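Local coordinates for protein transcriptional regulator, LysR family (Vibrio cholerae, PDB 3SZP) that activates virulence genes of the bacterium as a DNA-binding transcription factor whose activity responds to oxygen and pH, at residues D4-F9 and P70-L75; E181-H186 and W197-S202; I264-N269 and L280-V285. All coordinates share one frame; numbering follows the deposited sequence.

Contact 1: D4-F9 and P70-L75; sequences DDLNLF and PLLERL
Leu72 reaches across from one helix to meet Leu6 and Asn7 on another, each with a different part of its side chain. Its CD1 methyl comes up to the branch point of Leu6, CG, at 4.2 Å, and the two leucines cross at about a right angle. With its CB directed at the linker helix, Leu6 keeps CG anti to the backbone N (chi1 -179°), and it is this branch carbon that meets the methyl. Asn7 meets a different part of Leu72: its OD1 lies 4.0 Å from Leu72 CB and 4.1 Å from Leu72 CD2, the two side chains running past each other in opposite directions. This is packing without a bond, since the polar partner of OD1 is Arg10, whose NH2 donates to it from the next turn of the same helix; Arg10 also touches Leu72. The CA atoms of Asn7 and Leu72, 6.7 Å apart, mark the closest approach of the two backbones. The pair joins helix 3-15 of the winged helix-turn-helix DNA-binding domain to helix 59-83, the long linker helix of LysR-type regulators, which is kinked at Pro70 and Leu71. On Leu72 the CG lies across from the carbonyl carbon (chi1 -68°), sending both methyls toward helix 3-15. Neighbouring residues of 70-75 lie at the interface with the second subunit, consistent with the dimerising role of the linker helix in this family: Leu75 packs on Leu75 of that subunit, and Leu71 on its Arg74. Within the DNA-binding domain, Asp5 OD1 forms a salt bridge with Arg35 NE of helix 29-43.

Contact 2: E181-H186 and W197-S202; sequences EELHQH and WQLTNS
A short 3-10 segment, 181-185, and the strand 197-200 approach with well-separated backbones, the nearest CA atoms, those of Leu183 and Trp197, being 10.1 Å apart, so side chains alone bridge the gap. Both belong to the LysR regulatory domain, which has the periplasmic-binding-protein type of fold; the strand pairs antiparallel with 206-209, and Trp197 and Leu199 project from one side of it. Leu183, its CG anti to the carbonyl carbon (chi1 -70°), reaches both with a single methyl, CD1. Leu199 comes from the strand to meet it tip to tip, its own CD1 at 3.7 Å. Trp197 is approached differently: the leucine runs roughly perpendicular to it, and the methyl sits at the rim of the indole, close to the ring plane, instead of over a face. The contacts across the two segments are apolar, and further apolar packing comes from Leu164 of strand 153-166, which touches both Trp197 and Leu199, and from Ile233 on Leu183. The polar edge of the indole is turned to another partner, with NE1 bonded to Leu194 O, and Lys190 makes a cation-pi interaction with the ring. At the benzo edge, Leu183 CD1 lies 3.8 Å from Trp197 CE3 and 4.0 Å from Trp197 CZ3.

Contact 3: I264-N269 and L280-V285; sequences IYMLYN and LFIDFV
Tyr268 and Met266 project from one side of strand 264-268 against Ile282 and Val285 on the surface of helix 280-285. This is helix-on-sheet packing in the alpha/beta regulatory domain, whose fold is of the periplasmic-binding-protein type; the axes of segments 264-268 and 280-285 approach to 10.7 Å and run nearly antiparallel, at 160°. Ile282 is the broad bump on the helix side, laid on the tyrosine. Both its methyls lie over one face of the Tyr268 ring, CD1 near the root, 3.3 Å from Tyr268 CD2, and CG2 farther out, in a CH-pi contact 4.1 Å from the ring centroid. With its CG wedged between backbone N and carbonyl carbon (chi1 52°), the tyrosine holds its ring broadside to the isoleucine. The bent end of Met266 packs against Val285, next to Ile282. Its chain is extended as far as SD and then turns at chi3 (56°), which lays the terminal methyl, CE, alongside Val285 and also leaves it 4.4 Å from Ile282 CG2. SD and CE thus both press on the valine, with SD 3.7 Å from Val285 CG1. Val285 CG2 lies over one face of the Phe281 ring, toward its rim; Phe281 and Met266 both touch Val140 and Phe142 of strand 140-144. The tightest fit on the methionine side is between Met266 CE and Val285 CG1, at 3.5 Å, slightly closer than ordinary van der Waals contact.

The three contacts follow one another along the chain without overlap. Contact 1 belongs to the DNA-binding end, where helix 3-15 meets the linker helix 59-83; contacts 2 and 3 both lie in the regulatory domain. Between centres, contact 2 is about 54 Å from contact 1, on the opposite side of the chain's centre, and contact 3 about 32 Å from contact 1 and about 36 Å from contact 2. Strand 153-166, interrupted by a bulge or short loop, pairs with strand 262-268 of contact 3 and supplies Leu164 to contact 2, connecting the two regions. The subunit is extended, and its regulatory domain is itself elongated, consistent with the two subdomains of the periplasmic-binding-protein fold.

Contact 1: D4-F9 and P70-L75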
loop_
_atom_site.group_PDB
_atom_site.type_symbol
_atom_site.label_atom_id
_atom_site.label_comp_id
_atom_site.label_asym_id
_atom_site.label_seq_id
_atom_site.Cartn_x
_atom_site.Cartn_y
_atom_site.Cartn_z
ATOM N N ASP A 4 29.070 -3.395 -0.357
ATOM C CA ASP A 4 28.395 -2.400 0.478
ATOM C C ASP A 4 26.907 -2.313 0.163
ATOM O O ASP A 4 26.095 -2.081 1.060
ATOM C CB ASP A 4 29.053 -1.024 0.364
ATOM C CG ASP A 4 30.329 -0.936 1.163
ATOM O OD1 ASP A 4 30.326 -1.403 2.326
ATOM O OD2 ASP A 4 31.340 -0.418 0.635
ATOM N N ASP A 5 26.545 -2.505 -1.104
ATOM C CA ASP A 5 25.125 -2.509 -1.474
ATOM C C ASP A 5 24.442 -3.766 -0.932
ATOM O O ASP A 5 23.321 -3.708 -0.412
ATOM C CB ASP A 5 24.945 -2.388 -2.983
ATOM C CG ASP A 5 25.419 -1.039 -3.529
ATOM O OD1 ASP A 5 25.607 -0.080 -2.756
ATOM O OD2 ASP A 5 25.590 -0.923 -4.751
ATOM N N LEU A 6 25.148 -4.894 -1.037
ATOM C CA LEU A 6 24.698 -6.161 -0.463
ATOM C C LEU A 6 24.527 -5.994 1.043
ATOM O O LEU A 6 23.529 -6.425 1.618
ATOM C CB LEU A 6 25.717 -7.269 -0.755
ATOM C CG LEU A 6 25.363 -8.654 -0.219
ATOM C CD1 LEU A 6 24.036 -9.148 -0.821
ATOM C CD2 LEU A 6 26.475 -9.651 -0.514
ATOM N N ASN A 7 25.505 -5.355 1.676
ATOM C CA ASN A 7 25.415 -5.067 3.101
ATOM C C ASN A 7 24.260 -4.154 3.418
ATOM O O ASN A 7 23.608 -4.314 4.448
ATOM C CB ASN A 7 26.686 -4.400 3.626
ATOM C CG ASN A 7 26.727 -4.367 5.140
ATOM O OD1 ASN A 7 26.430 -5.366 5.795
ATOM N ND2 ASN A 7 27.087 -3.220 5.705
ATOM N N LEU A 8 24.033 -3.179 2.541
ATOM C CA LEU A 8 22.946 -2.221 2.732
ATOM C C LEU A 8 21.616 -2.958 2.628
ATOM O O LEU A 8 20.680 -2.679 3.371
ATOM C CB LEU A 8 22.989 -1.096 1.693
ATOM C CG LEU A 8 21.755 -0.168 1.794
ATOM C CD1 LEU A 8 21.735 0.513 3.167
ATOM C CD2 LEU A 8 21.710 0.887 0.683
ATOM N N PHE A 9 21.550 -3.904 1.697
ATOM C CA PHE A 9 20.371 -4.747 1.531
ATOM C C PHE A 9 20.099 -5.504 2.821
ATOM O O PHE A 9 18.977 -5.512 3.316
ATOM C CB PHE A 9 20.583 -5.715 0.365
ATOM C CG PHE A 9 19.727 -6.954 0.428
ATOM C CD1 PHE A 9 18.358 -6.896 0.157
ATOM C CD2 PHE A 9 20.294 -8.186 0.729
ATOM C CE1 PHE A 9 17.575 -8.049 0.192
ATOM C CE2 PHE A 9 19.511 -9.348 0.748
ATOM C CZ PHE A 9 18.150 -9.275 0.493
ATOM N N PRO A 70 25.430 -13.967 7.781
ATOM C CA PRO A 70 26.414 -14.376 8.790
ATOM C C PRO A 70 27.812 -13.837 8.497
ATOM O O PRO A 70 28.449 -13.289 9.397
ATOM C CB PRO A 70 26.397 -15.904 8.694
ATOM C CG PRO A 70 25.023 -16.224 8.205
ATOM C CD PRO A 70 24.632 -15.105 7.291
ATOM N N LEU A 71 28.273 -14.000 7.260
ATOM C CA LEU A 71 29.568 -13.483 6.836
ATOM C C LEU A 71 29.642 -11.958 6.924
ATOM O O LEU A 71 30.680 -11.407 7.279
ATOM C CB LEU A 71 29.888 -13.924 5.410
ATOM C CG LEU A 71 30.122 -15.419 5.186
ATOM C CD1 LEU A 71 30.443 -15.693 3.723
ATOM C CD2 LEU A 71 31.230 -15.918 6.084
ATOM N N LEU A 72 28.552 -11.277 6.583
ATOM C CA LEU A 72 28.535 -9.825 6.664
ATOM C C LEU A 72 28.570 -9.371 8.123
ATOM O O LEU A 72 29.214 -8.383 8.452
ATOM C CB LEU A 72 27.326 -9.244 5.936
ATOM C CG LEU A 72 27.310 -9.380 4.411
ATOM C CD1 LEU A 72 25.899 -9.169 3.864
ATOM C CD2 LEU A 72 28.290 -8.419 3.759
ATOM N N GLU A 73 27.891 -10.107 8.995
ATOM C CA GLU A 73 27.947 -9.834 10.427
ATOM C C GLU A 73 29.360 -10.026 10.993
ATOM O O GLU A 73 29.857 -9.171 11.720
ATOM C CB GLU A 73 26.947 -10.704 11.188
ATOM C CG GLU A 73 25.501 -10.221 11.092
ATOM C CD GLU A 73 24.503 -11.374 11.095
ATOM O OE1 GLU A 73 24.923 -12.529 11.358
ATOM O OE2 GLU A 73 23.305 -11.131 10.825
ATOM N N ARG A 74 30.000 -11.144 10.657
ATOM C CA ARG A 74 31.352 -11.426 11.131
ATOM C C ARG A 74 32.330 -10.339 10.697
ATOM O O ARG A 74 33.140 -9.862 11.494
ATOM C CB ARG A 74 31.836 -12.791 10.634
ATOM C CG ARG A 74 30.991 -13.970 11.109
ATOM C CD ARG A 74 31.538 -15.297 10.585
ATOM N NE ARG A 74 32.842 -15.612 11.165
ATOM C CZ ARG A 74 33.524 -16.732 10.933
ATOM N NH1 ARG A 74 33.033 -17.660 10.120
ATOM N NH2 ARG A 74 34.701 -16.925 11.518
ATOM N N LEU A 75 32.256 -9.956 9.426
ATOM C CA LEU A 75 33.105 -8.892 8.906
ATOM C C LEU A 75 32.877 -7.593 9.663
ATOM O O LEU A 75 33.825 -6.904 10.014
ATOM C CB LEU A 75 32.864 -8.685 7.411
ATOM C CG LEU A 75 33.547 -9.710 6.502
ATOM C CD1 LEU A 75 33.018 -9.631 5.072
ATOM C CD2 LEU A 75 35.064 -9.525 6.538
#

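Contact 2: E181-H186 and W197-S202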
loop_
_atom_site.group_PDB
_atom_site.type_symbol
_atom_site.label_atom_id
_atom_site.label_comp_id
_atom_site.label_asym_id
_atom_site.label_seq_id
_atom_site.Cartn_x
_atom_site.Cartn_y
_atom_site.Cartn_z
ATOM N N GLU A 181 -5.591 28.928 34.737
ATOM C CA GLU A 181 -6.853 28.372 34.270
ATOM C C GLU A 181 -7.329 29.127 33.029
ATOM O O GLU A 181 -7.977 28.553 32.152
ATOM C CB GLU A 181 -7.914 28.418 35.370
ATOM C CG GLU A 181 -9.105 27.529 35.079
ATOM N N GLU A 182 -6.968 30.405 32.949
ATOM C CA GLU A 182 -7.370 31.258 31.836
ATOM C C GLU A 182 -6.702 30.890 30.505
ATOM O O GLU A 182 -7.114 31.369 29.456
ATOM C CB GLU A 182 -7.103 32.726 32.169
ATOM C CG GLU A 182 -7.867 33.238 33.385
ATOM C CD GLU A 182 -7.543 34.680 33.722
ATOM O OE1 GLU A 182 -6.355 35.068 33.670
ATOM O OE2 GLU A 182 -8.487 35.437 34.044
ATOM N N LEU A 183 -5.667 30.053 30.547
ATOM C CA LEU A 183 -5.000 29.619 29.308
ATOM C C LEU A 183 -5.978 29.005 28.304
ATOM O O LEU A 183 -5.726 29.039 27.092
ATOM C CB LEU A 183 -3.833 28.654 29.588
ATOM C CG LEU A 183 -2.607 29.283 30.262
ATOM C CD1 LEU A 183 -1.676 28.215 30.826
ATOM C CD2 LEU A 183 -1.863 30.271 29.339
ATOM N N HIS A 184 -7.095 28.469 28.801
ATOM C CA HIS A 184 -8.119 27.869 27.937
ATOM C C HIS A 184 -8.776 28.891 27.012
ATOM O O HIS A 184 -9.333 28.532 25.973
ATOM C CB HIS A 184 -9.186 27.135 28.756
ATOM C CG HIS A 184 -8.681 25.892 29.423
ATOM N ND1 HIS A 184 -8.224 24.798 28.717
ATOM C CD2 HIS A 184 -8.552 25.571 30.735
ATOM C CE1 HIS A 184 -7.837 23.858 29.562
ATOM N NE2 HIS A 184 -8.029 24.301 30.794
ATOM N N GLN A 185 -8.698 30.162 27.395
ATOM C CA GLN A 185 -9.276 31.250 26.612
ATOM C C GLN A 185 -8.289 31.800 25.585
ATOM O O GLN A 185 -8.662 32.580 24.723
ATOM C CB GLN A 185 -9.730 32.387 27.537
ATOM C CG GLN A 185 -11.132 32.227 28.105
ATOM C CD GLN A 185 -11.342 30.878 28.760
ATOM O OE1 GLN A 185 -10.812 30.610 29.847
ATOM N NE2 GLN A 185 -12.106 30.008 28.095
ATOM N N HIS A 186 -7.030 31.389 25.682
ATOM C CA HIS A 186 -5.972 31.960 24.855
ATOM C C HIS A 186 -5.544 31.059 23.716
ATOM O O HIS A 186 -5.859 29.870 23.717
ATOM C CB HIS A 186 -4.761 32.286 25.719
ATOM C CG HIS A 186 -4.893 33.579 26.439
ATOM N ND1 HIS A 186 -4.455 34.769 25.903
ATOM C CD2 HIS A 186 -5.444 33.879 27.640
ATOM C CE1 HIS A 186 -4.723 35.749 26.746
ATOM N NE2 HIS A 186 -5.319 35.234 27.808
ATOM N N TRP A 197 0.725 20.871 29.629
ATOM C CA TRP A 197 1.329 21.833 30.538
ATOM C C TRP A 197 0.842 21.532 31.947
ATOM O O TRP A 197 -0.363 21.425 32.205
ATOM C CB TRP A 197 0.983 23.265 30.141
ATOM C CG TRP A 197 1.481 23.691 28.764
ATOM C CD1 TRP A 197 2.234 22.954 27.885
ATOM C CD2 TRP A 197 1.231 24.950 28.120
ATOM N NE1 TRP A 197 2.482 23.688 26.743
ATOM C CE2 TRP A 197 1.872 24.912 26.862
ATOM C CE3 TRP A 197 0.529 26.109 28.488
ATOM C CZ2 TRP A 197 1.831 25.992 25.973
ATOM C CZ3 TRP A 197 0.489 27.173 27.607
ATOM C CH2 TRP A 197 1.134 27.109 26.365
ATOM N N GLN A 198 1.788 21.380 32.857
ATOM C CA GLN A 198 1.487 21.061 34.236
ATOM C C GLN A 198 2.112 22.163 35.097
ATOM O O GLN A 198 3.328 22.204 35.309
ATOM C CB GLN A 198 2.049 19.676 34.555
ATOM C CG GLN A 198 2.350 19.410 36.009
ATOM C CD GLN A 198 1.107 19.066 36.800
ATOM O OE1 GLN A 198 0.194 19.894 36.927
ATOM N NE2 GLN A 198 1.045 17.830 37.314
ATOM N N LEU A 199 1.269 23.080 35.568
ATOM C CA LEU A 199 1.762 24.309 36.157
ATOM C C LEU A 199 1.291 24.456 37.584
ATOM O O LEU A 199 0.135 24.177 37.896
ATOM C CB LEU A 199 1.295 25.501 35.339
ATOM C CG LEU A 199 1.597 25.456 33.845
ATOM C CD1 LEU A 199 0.704 26.433 33.088
ATOM C CD2 LEU A 199 3.065 25.742 33.605
ATOM N N THR A 200 2.191 24.920 38.442
ATOM C CA THR A 200 1.892 25.106 39.853
ATOM C C THR A 200 2.280 26.522 40.287
ATOM O O THR A 200 3.365 26.997 39.957
ATOM C CB THR A 200 2.663 24.076 40.696
ATOM O OG1 THR A 200 2.337 22.762 40.227
ATOM C CG2 THR A 200 2.307 24.192 42.184
ATOM N N ASN A 201 1.392 27.206 41.001
ATOM C CA ASN A 201 1.729 28.539 41.483
ATOM C C ASN A 201 2.280 28.463 42.895
ATOM O O ASN A 201 2.374 27.369 43.456
ATOM C CB ASN A 201 0.566 29.538 41.334
ATOM C CG ASN A 201 -0.531 29.361 42.381
ATOM O OD1 ASN A 201 -0.410 28.572 43.323
ATOM N ND2 ASN A 201 -1.615 30.122 42.216
ATOM N N SER A 202 2.660 29.599 43.473
ATOM C CA SER A 202 3.296 29.548 44.781
ATOM C C SER A 202 2.315 29.204 45.902
ATOM O O SER A 202 2.730 28.825 46.987
ATOM C CB SER A 202 4.063 30.842 45.084
ATOM O OG SER A 202 3.250 31.961 44.811
#

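Contact 3: I264-N269 and L280-V285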
loop_
_atom_site.group_PDB
_atom_site.type_symbol
_atom_site.label_atom_id
_atom_site.label_comp_id
_atom_site.label_asym_id
_atom_site.label_seq_id
_atom_site.Cartn_x
_atom_site.Cartn_y
_atom_site.Cartn_z
ATOM N N ILE A 264 19.296 17.576 32.412
ATOM C CA ILE A 264 20.053 17.119 31.261
ATOM C C ILE A 264 21.155 16.177 31.713
ATOM O O ILE A 264 21.993 16.554 32.531
ATOM C CB ILE A 264 20.654 18.306 30.516
ATOM C CG1 ILE A 264 19.525 19.225 30.049
ATOM C CG2 ILE A 264 21.475 17.815 29.320
ATOM C CD1 ILE A 264 19.761 20.664 30.357
ATOM N N TYR A 265 21.131 14.950 31.204
ATOM C CA TYR A 265 22.117 13.950 31.566
ATOM C C TYR A 265 23.031 13.572 30.406
ATOM O O TYR A 265 22.615 13.581 29.241
ATOM C CB TYR A 265 21.443 12.665 32.055
ATOM C CG TYR A 265 20.728 12.776 33.378
ATOM C CD1 TYR A 265 21.409 12.618 34.576
ATOM C CD2 TYR A 265 19.366 13.022 33.425
ATOM C CE1 TYR A 265 20.748 12.709 35.790
ATOM C CE2 TYR A 265 18.694 13.127 34.634
ATOM C CZ TYR A 265 19.390 12.970 35.806
ATOM O OH TYR A 265 18.711 13.051 36.990
ATOM N N MET A 266 24.270 13.231 30.755
ATOM C CA MET A 266 25.192 12.531 29.881
ATOM C C MET A 266 25.301 11.104 30.391
ATOM O O MET A 266 25.485 10.887 31.582
ATOM C CB MET A 266 26.572 13.180 29.928
ATOM C CG MET A 266 27.679 12.381 29.243
ATOM S SD MET A 266 29.233 13.316 29.054
ATOM C CE MET A 266 29.535 13.764 30.766
ATOM N N LEU A 267 25.172 10.135 29.492
ATOM C CA LEU A 267 25.266 8.738 29.865
ATOM C C LEU A 267 26.360 8.108 29.034
ATOM O O LEU A 267 26.544 8.478 27.876
ATOM C CB LEU A 267 23.946 8.010 29.601
ATOM C CG LEU A 267 22.610 8.700 29.892
ATOM C CD1 LEU A 267 21.534 7.614 29.952
ATOM C CD2 LEU A 267 22.624 9.452 31.197
ATOM N N TYR A 268 27.092 7.172 29.634
ATOM C CA TYR A 268 28.186 6.481 28.962
ATOM C C TYR A 268 28.540 5.205 29.692
ATOM O O TYR A 268 28.210 5.039 30.862
ATOM C CB TYR A 268 29.425 7.368 28.899
ATOM C CG TYR A 268 29.839 7.952 30.238
ATOM C CD1 TYR A 268 29.196 9.067 30.760
ATOM C CD2 TYR A 268 30.871 7.389 30.972
ATOM C CE1 TYR A 268 29.570 9.609 31.972
ATOM C CE2 TYR A 268 31.253 7.922 32.189
ATOM C CZ TYR A 268 30.599 9.035 32.682
ATOM O OH TYR A 268 30.974 9.571 33.899
ATOM N N ASN A 269 29.214 4.299 28.992
ATOM C CA ASN A 269 29.769 3.107 29.611
ATOM C C ASN A 269 30.968 3.466 30.488
ATOM O O ASN A 269 31.741 4.367 30.153
ATOM C CB ASN A 269 30.173 2.106 28.535
ATOM C CG ASN A 269 28.978 1.410 27.908
ATOM O OD1 ASN A 269 28.643 0.285 28.286
ATOM N ND2 ASN A 269 28.325 2.075 26.947
ATOM N N LEU A 280 38.563 11.419 26.962
ATOM C CA LEU A 280 38.822 12.841 26.777
ATOM C C LEU A 280 37.515 13.629 26.611
ATOM O O LEU A 280 37.319 14.691 27.213
ATOM C CB LEU A 280 39.717 13.050 25.555
ATOM C CG LEU A 280 41.170 12.589 25.686
ATOM C CD1 LEU A 280 41.920 12.678 24.355
ATOM C CD2 LEU A 280 41.888 13.380 26.763
ATOM N N PHE A 281 36.618 13.108 25.789
ATOM C CA PHE A 281 35.339 13.761 25.594
ATOM C C PHE A 281 34.569 13.853 26.908
ATOM O O PHE A 281 34.139 14.925 27.325
ATOM C CB PHE A 281 34.505 13.034 24.535
ATOM C CG PHE A 281 33.181 13.685 24.271
ATOM C CD1 PHE A 281 33.098 14.822 23.474
ATOM C CD2 PHE A 281 32.017 13.177 24.837
ATOM C CE1 PHE A 281 31.865 15.434 23.237
ATOM C CE2 PHE A 281 30.781 13.781 24.598
ATOM C CZ PHE A 281 30.711 14.906 23.803
ATOM N N ILE A 282 34.397 12.719 27.562
ATOM C CA ILE A 282 33.685 12.679 28.828
ATOM C C ILE A 282 34.263 13.682 29.838
ATOM O O ILE A 282 33.517 14.456 30.448
ATOM C CB ILE A 282 33.718 11.260 29.415
ATOM C CG1 ILE A 282 32.904 10.306 28.537
ATOM C CG2 ILE A 282 33.195 11.250 30.855
ATOM C CD1 ILE A 282 33.032 8.846 28.968
ATOM N N ASP A 283 35.584 13.667 30.013
ATOM C CA ASP A 283 36.247 14.596 30.926
ATOM C C ASP A 283 36.061 16.042 30.478
ATOM O O ASP A 283 35.980 16.959 31.298
ATOM C CB ASP A 283 37.743 14.294 31.022
ATOM C CG ASP A 283 38.048 13.102 31.920
ATOM O OD1 ASP A 283 37.117 12.609 32.598
ATOM O OD2 ASP A 283 39.232 12.676 31.968
ATOM N N PHE A 284 36.014 16.251 29.172
ATOM C CA PHE A 284 35.819 17.589 28.653
ATOM C C PHE A 284 34.437 18.120 29.046
ATOM O O PHE A 284 34.313 19.227 29.569
ATOM C CB PHE A 284 35.979 17.609 27.141
ATOM C CG PHE A 284 36.028 18.997 26.554
ATOM C CD1 PHE A 284 37.223 19.705 26.515
ATOM C CD2 PHE A 284 34.888 19.591 26.040
ATOM C CE1 PHE A 284 37.276 20.978 25.962
ATOM C CE2 PHE A 284 34.939 20.863 25.492
ATOM C CZ PHE A 284 36.138 21.558 25.463
ATOM N N VAL A 285 33.402 17.327 28.800
ATOM C CA VAL A 285 32.052 17.727 29.185
ATOM C C VAL A 285 31.991 18.055 30.678
ATOM O O VAL A 285 31.546 19.135 31.074
ATOM C CB VAL A 285 31.025 16.633 28.867
ATOM C CG1 VAL A 285 29.677 16.999 29.448
ATOM C CG2 VAL A 285 30.937 16.417 27.355
#